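Local coordinates for protein endonuclease MutS2 (Deinococcus radiodurans, PDB 4OD6) that probably nicks nucleic acid through this C-terminal Smr domain and, as a MutS-family ATPase, probably senses and splits collided ribosomes, at residues K66-F71 against T84-K89; A23-L28 against R56-Y61; D11-L16 against R44-K49. All coordinates share one frame; numbering follows the deposited sequence.

Interaction 1 of 3, residues K66-F71 against T84-K89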
ATOM      1  N   LYS A  66       2.876  12.546  -1.304  1.00  6.79           N
ATOM      2  CA  LYS A  66       2.383  13.751  -0.597  1.00  7.77           C
ATOM      3  C   LYS A  66       1.146  13.527   0.282  1.00  6.97           C
ATOM      4  O   LYS A  66       0.762  14.355   1.083  1.00  9.15           O
ATOM      5  CB  LYS A  66       2.076  14.869  -1.607  1.00  8.32           C
ATOM      6  CG  LYS A  66       0.893  14.585  -2.510  1.00  7.61           C
ATOM      7  CD  LYS A  66       0.686  15.660  -3.567  1.00  9.28           C
ATOM      8  CE  LYS A  66      -0.726  15.642  -4.118  1.00 10.22           C
ATOM      9  NZ  LYS A  66      -1.742  15.845  -3.049  1.00 12.26           N
ATOM     10  N   ASN A  67       0.471  12.430   0.013  1.00  7.04           N
ATOM     11  CA  ASN A  67      -0.860  12.110   0.543  1.00  6.36           C
ATOM     12  C   ASN A  67      -0.827  11.169   1.746  1.00  6.21           C
ATOM     13  O   ASN A  67      -1.857  10.892   2.359  1.00  6.58           O
ATOM     14  CB  ASN A  67      -1.731  11.476  -0.545  1.00  6.12           C
ATOM     15  CG  ASN A  67      -2.163  12.470  -1.603  1.00  6.23           C
ATOM     16  OD1 ASN A  67      -2.474  13.621  -1.303  1.00  7.36           O
ATOM     17  ND2 ASN A  67      -2.184  12.026  -2.853  1.00  6.20           N
ATOM     18  N   VAL A  68       0.359  10.671   2.066  1.00  6.55           N
ATOM     19  CA  VAL A  68       0.521   9.643   3.079  1.00  6.68           C
ATOM     20  C   VAL A  68       0.916  10.224   4.428  1.00  6.86           C
ATOM     21  O   VAL A  68       1.858  11.006   4.507  1.00  8.68           O
ATOM     22  CB  VAL A  68       1.571   8.633   2.617  1.00  7.46           C
ATOM     23  CG1 VAL A  68       1.944   7.669   3.721  1.00  8.60           C
ATOM     24  CG2 VAL A  68       1.064   7.869   1.392  1.00  8.44           C
ATOM     25  N   GLU A  69       0.170   9.835   5.448  1.00  7.27           N
ATOM     26  CA  GLU A  69       0.509  10.205   6.809  1.00  7.92           C
ATOM     27  C   GLU A  69       1.534   9.268   7.394  1.00  7.92           C
ATOM     28  O   GLU A  69       2.485   9.687   7.981  1.00 10.32           O
ATOM     29  CB  GLU A  69      -0.749  10.242   7.674  1.00 11.10           C
ATOM     30  CG  GLU A  69      -0.572  10.776   9.088  1.00 17.08           C
ATOM     31  CD  GLU A  69      -1.896  11.149   9.753  1.00 23.93           C
ATOM     32  OE1 GLU A  69      -2.848  11.522   9.073  1.00 26.13           O
ATOM     33  OE2 GLU A  69      -1.972  11.096  10.979  1.00 27.19           O
ATOM     34  N   SER A  70       1.308   7.979   7.249  1.00  8.08           N
ATOM     35  CA  SER A  70       2.251   6.969   7.729  1.00  8.45           C
ATOM     36  C   SER A  70       1.947   5.635   7.068  1.00  8.08           C
ATOM     37  O   SER A  70       0.955   5.491   6.435  1.00  7.10           O
ATOM     38  CB  SER A  70       2.198   6.850   9.255  1.00 10.14           C
ATOM     39  OG  SER A  70       0.959   6.379   9.666  1.00 11.31           O
ATOM     40  N   PHE A  71       2.848   4.692   7.195  1.00  7.58           N
ATOM     41  CA  PHE A  71       2.667   3.327   6.701  1.00  8.63           C
ATOM     42  C   PHE A  71       3.461   2.346   7.553  1.00  9.38           C
ATOM     43  O   PHE A  71       4.436   2.721   8.202  1.00 10.43           O
ATOM     44  CB  PHE A  71       3.084   3.256   5.233  1.00  8.47           C
ATOM     45  CG  PHE A  71       4.518   3.578   4.981  1.00 10.23           C
ATOM     46  CD1 PHE A  71       4.929   4.877   4.758  1.00 11.00           C
ATOM     47  CD2 PHE A  71       5.454   2.591   4.951  1.00 11.23           C
ATOM     48  CE1 PHE A  71       6.255   5.165   4.541  1.00 12.55           C
ATOM     49  CE2 PHE A  71       6.761   2.892   4.718  1.00 12.87           C
ATOM     50  CZ  PHE A  71       7.147   4.160   4.497  1.00 13.49           C
ATOM     51  N   THR A  84       1.069  -4.002   3.343  1.00  6.78           N
ATOM     52  CA  THR A  84       1.453  -2.705   3.904  1.00  7.16           C
ATOM     53  C   THR A  84       0.186  -1.880   4.171  1.00  6.96           C
ATOM     54  O   THR A  84      -0.635  -1.709   3.322  1.00  7.49           O
ATOM     55  CB  THR A  84       2.411  -1.889   2.971  1.00  8.01           C
ATOM     56  OG1 THR A  84       3.662  -2.566   2.855  1.00  9.90           O
ATOM     57  CG2 THR A  84       2.693  -0.525   3.518  1.00  7.71           C
ATOM     58  N   ILE A  85       0.062  -1.383   5.378  1.00  6.73           N
ATOM     59  CA  ILE A  85      -1.032  -0.506   5.777  1.00  7.45           C
ATOM     60  C   ILE A  85      -0.618   0.914   5.501  1.00  7.17           C
ATOM     61  O   ILE A  85       0.461   1.337   5.928  1.00  8.14           O
ATOM     62  CB  ILE A  85      -1.331  -0.637   7.297  1.00  9.52           C
ATOM     63  CG1 ILE A  85      -1.585  -2.106   7.685  1.00 11.12           C
ATOM     64  CG2 ILE A  85      -2.518   0.197   7.723  1.00 10.10           C
ATOM     65  CD1 ILE A  85      -2.734  -2.725   6.950  1.00 11.67           C
ATOM     66  N   VAL A  86      -1.460   1.634   4.788  1.00  6.54           N
ATOM     67  CA  VAL A  86      -1.193   3.022   4.470  1.00  6.04           C
ATOM     68  C   VAL A  86      -2.262   3.885   5.148  1.00  5.70           C
ATOM     69  O   VAL A  86      -3.446   3.769   4.880  1.00  6.14           O
ATOM     70  CB  VAL A  86      -1.181   3.260   2.942  1.00  6.19           C
ATOM     71  CG1 VAL A  86      -0.914   4.728   2.646  1.00  6.95           C
ATOM     72  CG2 VAL A  86      -0.118   2.373   2.259  1.00  7.21           C
ATOM     73  N   ASN A  87      -1.807   4.757   6.045  1.00  6.08           N
ATOM     74  CA  ASN A  87      -2.637   5.795   6.672  1.00  6.82           C
ATOM     75  C   ASN A  87      -2.543   7.039   5.824  1.00  6.55           C
ATOM     76  O   ASN A  87      -1.483   7.595   5.647  1.00  7.57           O
ATOM     77  CB  ASN A  87      -2.178   6.044   8.095  1.00  8.13           C
ATOM     78  CG  ASN A  87      -2.240   4.783   8.918  1.00  9.98           C
ATOM     79  OD1 ASN A  87      -3.294   4.187   9.043  1.00 10.10           O
ATOM     80  ND2 ASN A  87      -1.097   4.346   9.429  1.00 12.22           N
ATOM     81  N   VAL A  88      -3.679   7.410   5.261  1.00  6.61           N
ATOM     82  CA  VAL A  88      -3.803   8.491   4.303  1.00  6.82           C
ATOM     83  C   VAL A  88      -4.212   9.776   5.013  1.00  8.79           C
ATOM     84  O   VAL A  88      -5.025   9.774   5.914  1.00 10.25           O
ATOM     85  CB  VAL A  88      -4.848   8.128   3.213  1.00  8.06           C
ATOM     86  CG1 VAL A  88      -5.031   9.268   2.226  1.00  8.73           C
ATOM     87  CG2 VAL A  88      -4.453   6.865   2.491  1.00  8.19           C
ATOM     88  N   LYS A  89      -3.632  10.878   4.602  1.00  8.94           N
ATOM     89  CA  LYS A  89      -3.885  12.158   5.253  1.00 12.06           C
ATOM     90  C   LYS A  89      -5.354  12.494   5.180  1.00 17.13           C
ATOM     91  O   LYS A  89      -5.988  12.287   4.178  1.00 16.97           O
ATOM     92  CB  LYS A  89      -3.078  13.264   4.566  1.00 11.39           C
ATOM     93  CG  LYS A  89      -1.596  13.222   4.858  1.00 10.36           C
ATOM     94  CD  LYS A  89      -0.901  14.374   4.149  1.00 10.81           C
ATOM     95  CE  LYS A  89       0.582  14.428   4.388  1.00 11.31           C
ATOM     96  NZ  LYS A  89       1.195  15.474   3.532  1.00 12.62           N
TER
HETATM   97  O   HOH W   1       3.271  13.041   2.817  1.00 38.98           O

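Interaction 2 of 3, residues A23-L28 against R56-Y61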
ATOM      1  N   ALA A  23       4.412  -0.822 -12.433  1.00  7.16           N
ATOM      2  CA  ALA A  23       2.967  -0.953 -12.450  1.00  7.23           C
ATOM      3  C   ALA A  23       2.379  -0.881 -11.042  1.00  6.88           C
ATOM      4  O   ALA A  23       1.366  -0.273 -10.835  1.00  6.96           O
ATOM      5  CB  ALA A  23       2.552  -2.252 -13.149  1.00  8.19           C
ATOM      6  N   ALA A  24       3.015  -1.527 -10.103  1.00  5.94           N
ATOM      7  CA  ALA A  24       2.543  -1.517  -8.731  1.00  6.44           C
ATOM      8  C   ALA A  24       2.590  -0.099  -8.136  1.00  6.12           C
ATOM      9  O   ALA A  24       1.668   0.337  -7.445  1.00  5.89           O
ATOM     10  CB  ALA A  24       3.326  -2.521  -7.884  1.00  6.31           C
ATOM     11  N   VAL A  25       3.672   0.628  -8.387  1.00  5.61           N
ATOM     12  CA  VAL A  25       3.778   1.999  -7.898  1.00  6.46           C
ATOM     13  C   VAL A  25       2.699   2.855  -8.531  1.00  6.38           C
ATOM     14  O   VAL A  25       2.056   3.607  -7.840  1.00  5.85           O
ATOM     15  CB  VAL A  25       5.191   2.580  -8.165  1.00  6.95           C
ATOM     16  CG1 VAL A  25       5.212   4.083  -7.963  1.00  7.97           C
ATOM     17  CG2 VAL A  25       6.216   1.901  -7.281  1.00  6.81           C
ATOM     18  N   GLU A  26       2.484   2.724  -9.826  1.00  6.15           N
ATOM     19  CA  GLU A  26       1.458   3.533 -10.482  1.00  7.86           C
ATOM     20  C   GLU A  26       0.059   3.292  -9.869  1.00  6.18           C
ATOM     21  O   GLU A  26      -0.712   4.209  -9.613  1.00  5.87           O
ATOM     22  CB  GLU A  26       1.398   3.175 -11.972  1.00 11.20           C
ATOM     23  CG  GLU A  26       0.286   3.879 -12.736  1.00 15.56           C
ATOM     24  CD  GLU A  26       0.041   3.306 -14.108  1.00 21.46           C
ATOM     25  OE1 GLU A  26       0.820   2.461 -14.591  1.00 24.86           O
ATOM     26  OE2 GLU A  26      -0.976   3.684 -14.674  1.00 23.17           O
ATOM     27  N   GLU A  27      -0.271   2.039  -9.644  1.00  6.07           N
ATOM     28  CA  GLU A  27      -1.545   1.684  -9.034  1.00  5.71           C
ATOM     29  C   GLU A  27      -1.656   2.198  -7.602  1.00  5.26           C
ATOM     30  O   GLU A  27      -2.676   2.692  -7.208  1.00  5.17           O
ATOM     31  CB  GLU A  27      -1.786   0.180  -9.099  1.00  5.96           C
ATOM     32  CG  GLU A  27      -1.977  -0.369 -10.511  1.00 11.40           C
ATOM     33  CD  GLU A  27      -3.058   0.333 -11.311  1.00 14.87           C
ATOM     34  OE1 GLU A  27      -4.129   0.458 -10.745  1.00 15.11           O
ATOM     35  OE2 GLU A  27      -2.753   0.729 -12.442  1.00 17.81           O
ATOM     36  N   LEU A  28      -0.575   2.057  -6.851  1.00  5.19           N
ATOM     37  CA  LEU A  28      -0.580   2.519  -5.475  1.00  4.61           C
ATOM     38  C   LEU A  28      -0.774   4.037  -5.410  1.00  4.36           C
ATOM     39  O   LEU A  28      -1.563   4.533  -4.627  1.00  4.36           O
ATOM     40  CB  LEU A  28       0.712   2.095  -4.769  1.00  5.03           C
ATOM     41  CG  LEU A  28       0.873   2.573  -3.326  1.00  5.20           C
ATOM     42  CD1 LEU A  28      -0.296   2.118  -2.461  1.00  6.55           C
ATOM     43  CD2 LEU A  28       2.192   2.073  -2.746  1.00  7.09           C
ATOM     44  N   ARG A  56       9.629  -3.621  -0.674  1.00  8.15           N
ATOM     45  CA  ARG A  56      10.704  -2.634  -0.500  1.00  8.27           C
ATOM     46  C   ARG A  56      10.506  -1.461  -1.421  1.00  8.37           C
ATOM     47  O   ARG A  56      10.698  -0.358  -1.028  1.00  9.20           O
ATOM     48  CB  ARG A  56      12.063  -3.268  -0.714  1.00  9.38           C
ATOM     49  CG  ARG A  56      12.497  -4.125   0.453  1.00 11.45           C
ATOM     50  CD  ARG A  56      13.916  -4.611   0.283  1.00 14.74           C
ATOM     51  NE  ARG A  56      14.068  -5.392  -0.924  1.00 18.27           N
ATOM     52  CZ  ARG A  56      13.925  -6.713  -0.956  1.00 19.50           C
ATOM     53  NH1 ARG A  56      13.606  -7.357   0.130  1.00 21.36           N
ATOM     54  NH2 ARG A  56      14.047  -7.351  -2.091  1.00 18.96           N
ATOM     55  N   THR A  57      10.183  -1.713  -2.664  1.00  8.09           N
ATOM     56  CA  THR A  57       9.992  -0.612  -3.611  1.00  9.14           C
ATOM     57  C   THR A  57       8.751   0.265  -3.298  1.00  7.70           C
ATOM     58  O   THR A  57       8.772   1.471  -3.395  1.00  8.15           O
ATOM     59  CB  THR A  57       9.944  -1.076  -5.069  1.00 11.87           C
ATOM     60  OG1 THR A  57       8.869  -1.980  -5.247  1.00 12.92           O
ATOM     61  CG2 THR A  57      11.201  -1.758  -5.449  1.00 13.15           C
ATOM     62  N   LEU A  58       7.651  -0.387  -2.966  1.00  7.16           N
ATOM     63  CA  LEU A  58       6.423   0.329  -2.600  1.00  7.27           C
ATOM     64  C   LEU A  58       6.776   1.088  -1.240  1.00  7.41           C
ATOM     65  O   LEU A  58       6.351   2.213  -1.137  1.00  7.64           O
ATOM     66  CB  LEU A  58       5.254  -0.596  -2.359  1.00  6.74           C
ATOM     67  CG  LEU A  58       4.868  -1.287  -3.665  1.00  6.42           C
ATOM     68  CD1 LEU A  58       3.854  -2.408  -3.418  1.00  6.80           C
ATOM     69  CD2 LEU A  58       4.336  -0.301  -4.676  1.00  7.61           C
ATOM     70  N   ARG A  59       7.479   0.591  -0.187  0.60  8.01           N
ATOM     71  CA  ARG A  59       7.779   1.344   1.011  0.60  8.60           C
ATOM     72  C   ARG A  59       8.633   2.523   0.658  0.60  8.92           C
ATOM     73  O   ARG A  59       8.546   3.591   1.195  0.60  9.28           O
ATOM     74  CB  ARG A  59       8.452   0.462   2.031  0.60  9.95           C
ATOM     75  CG  ARG A  59       7.528  -0.573   2.664  0.60 11.74           C
ATOM     76  CD  ARG A  59       8.292  -1.555   3.508  0.60 13.25           C
ATOM     77  NE  ARG A  59       9.114  -0.874   4.482  0.60 15.36           N
ATOM     78  CZ  ARG A  59       8.697  -0.517   5.677  0.60 16.70           C
ATOM     79  NH1 ARG A  59       7.455  -0.781   6.053  0.60 17.36           N
ATOM     80  NH2 ARG A  59       9.524   0.133   6.476  0.60 17.54           N
ATOM     81  N   ASP A  60       9.543   2.288  -0.283  1.00  9.63           N
ATOM     82  CA  ASP A  60      10.436   3.363  -0.718  1.00 11.23           C
ATOM     83  C   ASP A  60       9.658   4.505  -1.363  1.00  9.41           C
ATOM     84  O   ASP A  60       9.935   5.679  -1.112  1.00 11.02           O
ATOM     85  CB  ASP A  60      11.476   2.825  -1.703  1.00 14.72           C
ATOM     86  CG  ASP A  60      12.362   3.916  -2.272  1.00 21.89           C
ATOM     87  OD1 ASP A  60      13.291   4.353  -1.567  1.00 21.07           O
ATOM     88  OD2 ASP A  60      12.129   4.336  -3.425  1.00 26.55           O
ATOM     89  N   TYR A  61       8.675   4.156  -2.186  1.00  8.20           N
ATOM     90  CA  TYR A  61       7.813   5.155  -2.802  1.00  7.88           C
ATOM     91  C   TYR A  61       6.964   5.876  -1.749  1.00  7.91           C
ATOM     92  O   TYR A  61       6.776   7.088  -1.813  1.00  8.42           O
ATOM     93  CB  TYR A  61       6.906   4.507  -3.870  1.00  7.99           C
ATOM     94  CG  TYR A  61       5.724   5.373  -4.260  1.00  7.81           C
ATOM     95  CD1 TYR A  61       5.852   6.364  -5.220  1.00  8.68           C
ATOM     96  CD2 TYR A  61       4.508   5.244  -3.608  1.00  8.35           C
ATOM     97  CE1 TYR A  61       4.786   7.175  -5.552  1.00  8.26           C
ATOM     98  CE2 TYR A  61       3.436   6.048  -3.932  1.00  7.87           C
ATOM     99  CZ  TYR A  61       3.580   7.013  -4.903  1.00  8.40           C
ATOM    100  OH  TYR A  61       2.517   7.817  -5.227  1.00 10.05           O
TER

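Interaction 3 of 3, residues D11-L16 against R44-K49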
ATOM      1  N   ASP A  11     -12.327  -3.955   3.581  1.00 18.64           N
ATOM      2  CA  ASP A  11     -12.532  -2.834   2.632  1.00 19.83           C
ATOM      3  C   ASP A  11     -11.146  -2.212   2.216  1.00 19.26           C
ATOM      4  O   ASP A  11     -10.168  -2.301   2.932  1.00 21.48           O
ATOM      5  CB  ASP A  11     -13.444  -1.721   3.231  1.00 19.41           C
ATOM      6  CG  ASP A  11     -14.932  -1.790   2.729  1.00 15.52           C
ATOM      7  OD1 ASP A  11     -15.200  -2.093   1.556  1.00 13.98           O
ATOM      8  OD2 ASP A  11     -15.818  -1.435   3.519  1.00 13.45           O
ATOM      9  N   ASN A  12     -11.094  -1.481   1.111  1.00 17.71           N
ATOM     10  CA  ASN A  12      -9.895  -0.747   0.703  1.00 17.21           C
ATOM     11  C   ASN A  12      -8.644  -1.645   0.599  1.00 15.77           C
ATOM     12  O   ASN A  12      -7.558  -1.231   0.989  1.00 14.78           O
ATOM     13  CB  ASN A  12      -9.656   0.474   1.624  1.00 18.03           C
ATOM     14  CG  ASN A  12     -10.642   1.602   1.385  1.00 17.97           C
ATOM     15  OD1 ASN A  12     -10.717   2.175   0.319  1.00 19.39           O
ATOM     16  ND2 ASN A  12     -11.432   1.863   2.370  1.00 15.95           N
ATOM     17  N   GLU A  13      -8.791  -2.843   0.049  1.00 14.84           N
ATOM     18  CA  GLU A  13      -7.651  -3.726  -0.232  1.00 12.63           C
ATOM     19  C   GLU A  13      -7.294  -3.507  -1.678  1.00 10.49           C
ATOM     20  O   GLU A  13      -8.110  -3.616  -2.578  1.00 13.09           O
ATOM     21  CB  GLU A  13      -7.924  -5.223  -0.045  1.00 15.39           C
ATOM     22  CG  GLU A  13      -7.873  -5.691   1.378  1.00 18.80           C
ATOM     23  CD  GLU A  13      -7.801  -7.199   1.507  1.00 20.81           C
ATOM     24  OE1 GLU A  13      -8.410  -7.865   0.682  1.00 21.46           O
ATOM     25  OE2 GLU A  13      -7.137  -7.643   2.415  1.00 20.94           O
ATOM     26  N   LEU A  14      -6.029  -3.234  -1.871  1.00  7.58           N
ATOM     27  CA  LEU A  14      -5.453  -3.042  -3.180  1.00  6.78           C
ATOM     28  C   LEU A  14      -4.585  -4.233  -3.533  1.00  7.03           C
ATOM     29  O   LEU A  14      -3.660  -4.495  -2.869  1.00  7.41           O
ATOM     30  CB  LEU A  14      -4.608  -1.761  -3.183  1.00  7.70           C
ATOM     31  CG  LEU A  14      -3.984  -1.358  -4.504  1.00  8.51           C
ATOM     32  CD1 LEU A  14      -5.028  -1.053  -5.572  1.00 10.18           C
ATOM     33  CD2 LEU A  14      -3.040  -0.180  -4.279  1.00  9.64           C
ATOM     34  N   GLN A  15      -4.911  -4.939  -4.605  1.00  7.31           N
ATOM     35  CA  GLN A  15      -4.240  -6.182  -4.996  1.00  7.56           C
ATOM     36  C   GLN A  15      -3.155  -5.898  -6.011  1.00  7.92           C
ATOM     37  O   GLN A  15      -3.400  -5.602  -7.150  1.00  9.64           O
ATOM     38  CB  GLN A  15      -5.279  -7.181  -5.556  1.00  9.89           C
ATOM     39  CG  GLN A  15      -6.406  -7.527  -4.606  1.00 10.59           C
ATOM     40  CD  GLN A  15      -5.971  -8.394  -3.472  1.00 12.57           C
ATOM     41  OE1 GLN A  15      -4.908  -9.003  -3.483  1.00 12.70           O
ATOM     42  NE2 GLN A  15      -6.807  -8.463  -2.478  1.00 14.98           N
ATOM     43  N   LEU A  16      -1.925  -5.977  -5.572  1.00  6.82           N
ATOM     44  CA  LEU A  16      -0.802  -5.608  -6.437  1.00  6.48           C
ATOM     45  C   LEU A  16       0.094  -6.908  -6.716  1.00  7.31           C
ATOM     46  O   LEU A  16       1.047  -6.778  -7.475  1.00  7.53           O
ATOM     47  CB  LEU A  16       0.082  -4.584  -5.770  1.00  5.34           C
ATOM     48  CG  LEU A  16      -0.611  -3.256  -5.486  1.00  5.78           C
ATOM     49  CD1 LEU A  16       0.325  -2.217  -4.890  1.00  6.94           C
ATOM     50  CD2 LEU A  16      -1.278  -2.698  -6.719  1.00  6.66           C
ATOM     51  N   ARG A  44      -5.170  -1.079   2.681  1.00  9.66           N
ATOM     52  CA  ARG A  44      -4.403  -2.310   2.793  1.00 10.23           C
ATOM     53  C   ARG A  44      -3.827  -2.646   1.414  1.00  8.63           C
ATOM     54  O   ARG A  44      -4.555  -2.938   0.472  1.00 10.11           O
ATOM     55  CB  ARG A  44      -5.240  -3.506   3.272  1.00 12.16           C
ATOM     56  CG  ARG A  44      -5.455  -3.560   4.745  1.00 14.31           C
ATOM     57  CD  ARG A  44      -6.373  -4.709   5.132  1.00 15.95           C
ATOM     58  NE  ARG A  44      -5.998  -6.027   4.639  1.00 16.86           N
ATOM     59  CZ  ARG A  44      -5.203  -6.887   5.254  1.00 18.05           C
ATOM     60  NH1 ARG A  44      -4.648  -6.588   6.390  1.00 17.34           N
ATOM     61  NH2 ARG A  44      -4.983  -8.037   4.677  1.00 19.51           N
ATOM     62  N   VAL A  45      -2.514  -2.598   1.326  1.00  7.65           N
ATOM     63  CA  VAL A  45      -1.797  -2.848   0.085  1.00  8.05           C
ATOM     64  C   VAL A  45      -1.247  -4.259   0.141  1.00  7.06           C
ATOM     65  O   VAL A  45      -0.290  -4.555   0.817  1.00  6.69           O
ATOM     66  CB  VAL A  45      -0.668  -1.823  -0.114  1.00  8.21           C
ATOM     67  CG1 VAL A  45       0.040  -2.035  -1.443  1.00  7.79           C
ATOM     68  CG2 VAL A  45      -1.213  -0.415  -0.018  1.00  9.12           C
ATOM     69  N   VAL A  46      -1.898  -5.116  -0.633  1.00  7.08           N
ATOM     70  CA  VAL A  46      -1.583  -6.532  -0.721  1.00  7.26           C
ATOM     71  C   VAL A  46      -0.569  -6.766  -1.827  1.00  6.47           C
ATOM     72  O   VAL A  46      -0.932  -6.954  -2.976  1.00  7.58           O
ATOM     73  CB  VAL A  46      -2.877  -7.387  -0.903  1.00  8.54           C
ATOM     74  CG1 VAL A  46      -2.537  -8.869  -0.814  1.00 10.30           C
ATOM     75  CG2 VAL A  46      -3.903  -6.967   0.147  1.00  8.79           C
ATOM     76  N   HIS A  47       0.715  -6.764  -1.444  1.00  6.92           N
ATOM     77  CA  HIS A  47       1.802  -6.959  -2.402  1.00  7.65           C
ATOM     78  C   HIS A  47       2.463  -8.321  -2.347  1.00  6.95           C
ATOM     79  O   HIS A  47       3.175  -8.649  -3.224  1.00  8.67           O
ATOM     80  CB  HIS A  47       2.878  -5.863  -2.306  1.00  7.37           C
ATOM     81  CG  HIS A  47       3.291  -5.544  -0.907  1.00  7.38           C
ATOM     82  ND1 HIS A  47       3.894  -6.471  -0.079  1.00  7.34           N
ATOM     83  CD2 HIS A  47       3.098  -4.439  -0.158  1.00  8.40           C
ATOM     84  CE1 HIS A  47       4.085  -5.920   1.103  1.00  7.12           C
ATOM     85  NE2 HIS A  47       3.599  -4.695   1.084  1.00  7.67           N
ATOM     86  N   GLY A  48       2.241  -9.077  -1.285  1.00  7.31           N
ATOM     87  CA  GLY A  48       2.845 -10.384  -1.138  1.00  7.84           C
ATOM     88  C   GLY A  48       4.243 -10.269  -0.572  1.00  8.34           C
ATOM     89  O   GLY A  48       4.814  -9.192  -0.489  1.00  8.42           O
ATOM     90  N   LYS A  49       4.811 -11.415  -0.188  1.00  9.35           N
ATOM     91  CA  LYS A  49       6.164 -11.436   0.369  1.00  9.78           C
ATOM     92  C   LYS A  49       7.268 -11.729  -0.657  1.00 10.91           C
ATOM     93  O   LYS A  49       8.196 -10.934  -0.793  1.00 13.29           O
ATOM     94  CB  LYS A  49       6.238 -12.466   1.497  1.00 11.61           C
ATOM     95  CG  LYS A  49       5.336 -12.151   2.678  1.00 14.28           C
ATOM     96  CD  LYS A  49       5.468 -13.188   3.781  1.00 17.46           C
ATOM     97  CE  LYS A  49       4.501 -12.909   4.920  1.00 20.85           C
ATOM     98  NZ  LYS A  49       4.504 -13.986   5.946  1.00 22.26           N
TER

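Interaction 1 of 3, residues K66-F71 against T84-K89
One carbonyl, Asn-87 O, takes two successive backbone N-H groups, from Glu-69 N at 2.8 Å and from Ser-70 N at 3.2 Å. The bond from Ser-70 is the straighter of the two (165° against 144° at the hydrogen), and this doubling identifies a classic beta bulge. The register moves by one residue across it: Val-68 lies opposite Val-88, but Ser-70 pairs with Asn-87. Beyond the bulge the pairing is regular antiparallel, Asn-87 N returning a bond to Ser-70 O. These segments are the end of the hairpin of strands 68-73 and 83-88 remote from its connecting loop, with 68-73 an outermost strand of the Smr sheet. On one face, Asn-87 ND2 donates to Ser-70 OG at 2.9 Å, the hydroxyl oxygen tilted somewhat from the amide plane. On the other, Val-68 CG2 meets Val-86 CG1 at 3.9 Å, their side chains crossing nearly at right angles, with Leu-62 of helix 53-62 against both. Near the C-terminus Lys-89 N bonds to Asn-67 O, and the extended Lys-89 side chain runs back alongside the carbonyls of Asn-67 and Lys-66. Its CG stands anti to the carbonyl carbon (chi1 -73°), which carries NZ to Lys-66 O at 2.7 Å.

Interaction 2 of 3, residues A23-L28 against R56-Y61
Tyr-61 receives Val-25 over one face of its ring. The methyl CG1 sits 4.0 Å from the centroid of the Tyr-61 ring and 27° off the ring normal, which meets the definition of a CH-pi contact. It is displaced toward one edge of the face, since its nearest ring atom is CD1 of Tyr-61, 3.6 Å from Val-25 CG1. Two torsions produce this overlap: CG1 of Val-25 is anti to its own backbone N (chi1 167°), and the tyrosine ring likewise extends anti to the nitrogen of Tyr-61, spanning the gap between the helices. The phenol oxygen reaches past the contact to hydrogen-bond Arg-29, one turn beyond Val-25 on helix 21-38, so the ring is held at its polar end as well as over its face.

The aliphatic contacts converge on one methyl, Leu-58 CD2. Leu-28 CD2 approaches it to 3.7 Å, Val-25 CG2 lies 3.9 Å from the same Leu-58 CD2, and Ala-24 CB is 4.0 Å from it. Next to the small Ala-24, this methyl also reaches the backbone of helix 21-38, at Ala-24 C and Val-25 N. Leu-28 CD2 has a double role, for it also stands 4.0 Å from Tyr-61 CD2, obliquely to the ring, and so bridges leucine and tyrosine.

The axes of segments 23-28 and 56-61 approach to 10.0 Å and cross at -42°, running broadly in the same N-to-C direction. Leu-16 and His-47 lie against Leu-58 and link the layer to the sheet. Two helices packed side by side through apolar residues on one face of a mixed four-stranded sheet make the two-layer alpha/beta sandwich of the Smr domain.

Interaction 3 of 3, residues D11-L16 against R44-K49
A beta-alpha-beta crossover places strands 13-15 and 43-46 side by side and parallel, helix 21-38 connecting them. The evidence is a regular bonding ladder: Arg-44 N to Asn-12 O, Leu-14 N to Arg-44 O at 2.8 Å, Val-46 N to Leu-14 O, and Leu-16 N to Val-46 O. The strand axes make an angle of 21°, with a closest approach of 4.7 Å. On the face turned to the helices, Leu-16 CD1 presses on Val-45 CG1 at 3.5 Å, tight for two carbons. His-47 and Gly-48 open the HGxG motif of Smr domains; His-47 ND1 donates to Gly-48 O at 2.9 Å in the plane of its ring, while NE2 bonds to Thr-84. The other sheet face carries a salt bridge: Arg-44 NE meets the anti lone pair of Glu-13 OE2 at 3.0 Å, and Arg-44 NH2 meets that oxygen nearly along its C-O axis. The bend at chi3 of Arg-44 (53°) turns the guanidinium side-on to the acid, its plane only 24° from that of the carboxylate. With NH1 bonded to Gln-78 O and Phe-10 in cation-pi contact, the bridge probably restrains the guanidinium and favours an ionised Glu-13.

All three contacts fall within one compact Smr domain, their centres 11 to 14 Å apart. The sheet order is 13-15, 43-46, 83-88, 68-73, so interaction 3 joins one outer pair of strands and interaction 1 the other. The two meet at the central strands, where Thr-84 O accepts from Val-45 N at 2.9 Å. Interaction 2 packs against one face of the sheet: Leu-28 CD1 touches Val-45 CG2 at 3.6 Å, and Phe-71 reaches the backbone of Arg-59. Along the chain, the segments of interactions 3 and 2 alternate, whereas interaction 1 follows both. The C-terminal hairpin thereby completes the sheet, and both helices share one hydrophobic layer with it.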